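Local coordinates for type 4 fimbrial biogenesis protein PilY1 (Pseudomonas aeruginosa, PDB 3HX6) that primes type IV pilus assembly, mediates adhesion to host cells and supports twitching motility, apparently regulating pilus retraction through calcium binding and release, at residues Asp258-Gly263 / Asp291-Ala296. The protein carries 3 engineered substitutions. Residues are numbered along the deposited sequence; the frame is centred on the assembly and turned at random.
Sequences DNNSDG and DPFSRA. With CA (calcium ion), chain C.
N260 and F293 bring the backbones of the two loops together, their CA atoms 6.6 Å apart; 258-263 curls round a calcium ion, while 291-294 makes a type I turn closed by S294 N donating to D291 O. The F293 side chain lies against the curled loop, its CE1 3.6 Å from N259 CB, with the N259 amide almost perpendicular to the ring (87°) and its ND2 bonded to T376 O. Nearer the backbone, F293 CB packs 3.5 Å from N260 CG. A chi1 of 65° in N260 turns the amide inward, where OD1 binds the calcium at 2.1 Å and ND2 makes a weak hydrogen bond to D262 OD2. The ligands fall at every second residue, D258, N260, D262, the V264 carbonyl and D266, as in an EF-hand-like calcium loop, here without the flanking helices and joining strands 251-257 and 267-272 of one four-stranded blade in the C-terminal beta-propeller. D258 OD1 and D262 OD1 coordinate the ion, as does a water lying 2.6 Å from F293 O, so the second loop borders the metal's coordination shell. D258 OD2 also accepts from G263 N, 36° out of the carboxylate plane. Beside the site, R295 CG passes 3.8 Å from D262 OD2, but the bent chain carries the guanidinium onward, where NH2 and NH1 hydrogen-bond to the carbonyl oxygens of P67 and I68; its charge and that of D262 probably attract at longer range.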
ATOM      1  N   ASP A 258      -3.465  22.672   8.436  1.00 13.63           N
ATOM      2  CA  ASP A 258      -3.487  22.255   9.833  1.00 16.86           C
ATOM      3  C   ASP A 258      -2.024  22.285  10.256  1.00 17.62           C
ATOM      4  O   ASP A 258      -1.283  21.332  10.029  1.00 20.03           O
ATOM      5  CB  ASP A 258      -4.053  20.833   9.931  1.00 16.53           C
ATOM      6  CG  ASP A 258      -3.857  20.217  11.305  1.00 17.61           C
ATOM      7  OD1 ASP A 258      -3.541  20.956  12.256  1.00 16.66           O
ATOM      8  OD2 ASP A 258      -4.030  18.988  11.430  1.00 19.90           O
ATOM      9  N   ASN A 259      -1.605  23.383  10.872  1.00 18.89           N
ATOM     10  CA  ASN A 259      -0.209  23.538  11.239  1.00 19.55           C
ATOM     11  C   ASN A 259       0.294  23.012  12.576  1.00 21.60           C
ATOM     12  O   ASN A 259       1.397  23.359  12.999  1.00 22.46           O
ATOM     13  CB  ASN A 259       0.182  25.007  11.064  1.00 19.84           C
ATOM     14  CG  ASN A 259       0.062  25.459   9.620  1.00 19.81           C
ATOM     15  OD1 ASN A 259      -0.106  24.635   8.722  1.00 18.81           O
ATOM     16  ND2 ASN A 259       0.149  26.761   9.388  1.00 17.66           N
ATOM     17  N   ASN A 260      -0.496  22.179  13.244  1.00 20.22           N
ATOM     18  CA  ASN A 260      -0.060  21.595  14.505  1.00 22.05           C
ATOM     19  C   ASN A 260      -0.478  20.129  14.517  1.00 22.46           C
ATOM     20  O   ASN A 260      -0.598  19.510  15.568  1.00 21.85           O
ATOM     21  CB  ASN A 260      -0.654  22.351  15.701  1.00 23.14           C
ATOM     22  CG  ASN A 260      -2.167  22.240  15.779  1.00 22.12           C
ATOM     23  OD1 ASN A 260      -2.863  22.357  14.776  1.00 25.42           O
ATOM     24  ND2 ASN A 260      -2.682  22.028  16.988  1.00 24.43           N
ATOM     25  N   SER A 261      -0.714  19.602  13.319  1.00 22.35           N
ATOM     26  CA  SER A 261      -1.098  18.212  13.109  1.00 25.62           C
ATOM     27  C   SER A 261      -2.079  17.635  14.121  1.00 25.91           C
ATOM     28  O   SER A 261      -1.795  16.607  14.741  1.00 27.05           O
ATOM     29  CB  SER A 261       0.156  17.333  13.079  1.00 27.54           C
ATOM     30  OG  SER A 261       1.023  17.719  12.028  1.00 34.79           O
ATOM     31  N   ASP A 262      -3.227  18.280  14.299  1.00 25.50           N
ATOM     32  CA  ASP A 262      -4.215  17.766  15.241  1.00 21.27           C
ATOM     33  C   ASP A 262      -5.548  17.476  14.555  1.00 19.18           C
ATOM     34  O   ASP A 262      -6.533  17.160  15.216  1.00 21.04           O
ATOM     35  CB  ASP A 262      -4.418  18.743  16.409  1.00 20.87           C
ATOM     36  CG  ASP A 262      -5.014  20.076  15.972  1.00 20.14           C
ATOM     37  OD1 ASP A 262      -5.348  20.220  14.777  1.00 15.66           O
ATOM     38  OD2 ASP A 262      -5.159  20.972  16.834  1.00 16.47           O
ATOM     39  N   GLY A 263      -5.579  17.586  13.231  1.00 17.34           N
ATOM     40  CA  GLY A 263      -6.804  17.306  12.505  1.00 16.32           C
ATOM     41  C   GLY A 263      -7.818  18.437  12.473  1.00 17.65           C
ATOM     42  O   GLY A 263      -8.913  18.283  11.931  1.00 16.86           O
ATOM     43  N   ASP A 291       1.101  28.031  21.680  1.00 58.43           N
ATOM     44  CA  ASP A 291       0.485  27.086  20.756  1.00 53.27           C
ATOM     45  C   ASP A 291      -0.810  27.735  20.269  1.00 48.31           C
ATOM     46  O   ASP A 291      -1.911  27.369  20.676  1.00 48.20           O
ATOM     47  CB  ASP A 291       0.238  25.725  21.431  1.00 54.20           C
ATOM     48  CG  ASP A 291      -0.977  25.716  22.324  1.00 55.68           C
ATOM     49  OD1 ASP A 291      -1.109  26.628  23.164  1.00 56.72           O
ATOM     50  OD2 ASP A 291      -1.798  24.782  22.186  1.00 56.58           O
ATOM     51  N   PRO A 292      -0.674  28.729  19.379  1.00 43.35           N
ATOM     52  CA  PRO A 292      -1.746  29.519  18.763  1.00 38.14           C
ATOM     53  C   PRO A 292      -2.833  28.687  18.084  1.00 32.22           C
ATOM     54  O   PRO A 292      -3.910  29.191  17.765  1.00 30.07           O
ATOM     55  CB  PRO A 292      -0.987  30.396  17.773  1.00 39.98           C
ATOM     56  CG  PRO A 292       0.153  29.517  17.367  1.00 41.96           C
ATOM     57  CD  PRO A 292       0.608  28.990  18.699  1.00 42.72           C
ATOM     58  N   PHE A 293      -2.544  27.411  17.870  1.00 26.62           N
ATOM     59  CA  PHE A 293      -3.486  26.516  17.219  1.00 24.24           C
ATOM     60  C   PHE A 293      -4.184  25.623  18.233  1.00 22.90           C
ATOM     61  O   PHE A 293      -4.762  24.599  17.883  1.00 19.46           O
ATOM     62  CB  PHE A 293      -2.752  25.671  16.179  1.00 22.68           C
ATOM     63  CG  PHE A 293      -2.017  26.490  15.155  1.00 23.41           C
ATOM     64  CD1 PHE A 293      -0.648  26.326  14.963  1.00 22.36           C
ATOM     65  CD2 PHE A 293      -2.691  27.441  14.394  1.00 18.76           C
ATOM     66  CE1 PHE A 293       0.036  27.099  14.027  1.00 21.52           C
ATOM     67  CE2 PHE A 293      -2.015  28.216  13.458  1.00 17.54           C
ATOM     68  CZ  PHE A 293      -0.649  28.044  13.276  1.00 18.67           C
ATOM     69  N   SER A 294      -4.130  26.033  19.496  1.00 22.86           N
ATOM     70  CA  SER A 294      -4.759  25.286  20.573  1.00 23.24           C
ATOM     71  C   SER A 294      -6.258  25.137  20.343  1.00 21.95           C
ATOM     72  O   SER A 294      -6.903  26.015  19.771  1.00 21.06           O
ATOM     73  CB  SER A 294      -4.527  25.991  21.914  1.00 22.80           C
ATOM     74  OG  SER A 294      -5.231  25.336  22.951  1.00 23.57           O
ATOM     75  N   ARG A 295      -6.803  24.017  20.800  1.00 23.09           N
ATOM     76  CA  ARG A 295      -8.226  23.745  20.671  1.00 24.20           C
ATOM     77  C   ARG A 295      -8.962  24.146  21.946  1.00 24.15           C
ATOM     78  O   ARG A 295     -10.192  24.146  21.992  1.00 24.75           O
ATOM     79  CB  ARG A 295      -8.454  22.256  20.420  1.00 24.28           C
ATOM     80  CG  ARG A 295      -8.084  21.799  19.037  1.00 26.01           C
ATOM     81  CD  ARG A 295      -9.046  20.714  18.601  1.00 29.15           C
ATOM     82  NE  ARG A 295      -8.594  19.383  18.972  1.00 29.95           N
ATOM     83  CZ  ARG A 295      -9.358  18.296  18.923  1.00 28.99           C
ATOM     84  NH1 ARG A 295     -10.622  18.377  18.530  1.00 27.13           N
ATOM     85  NH2 ARG A 295      -8.848  17.122  19.245  1.00 30.73           N
ATOM     86  N   ALA A 296      -8.191  24.482  22.973  1.00 24.60           N
ATOM     87  CA  ALA A 296      -8.720  24.856  24.280  1.00 24.23           C
ATOM     88  C   ALA A 296      -9.986  25.701  24.263  1.00 25.38           C
ATOM     89  O   ALA A 296     -10.931  25.417  24.997  1.00 27.20           O
ATOM     90  CB  ALA A 296      -7.636  25.566  25.087  1.00 24.45           C
TER
HETATM   91 CA    CA C   1      -4.757  22.609  13.829  1.00 20.24          CA
HETATM   92  O   HOH W   1      -5.775  23.165  15.932  1.00 22.38           O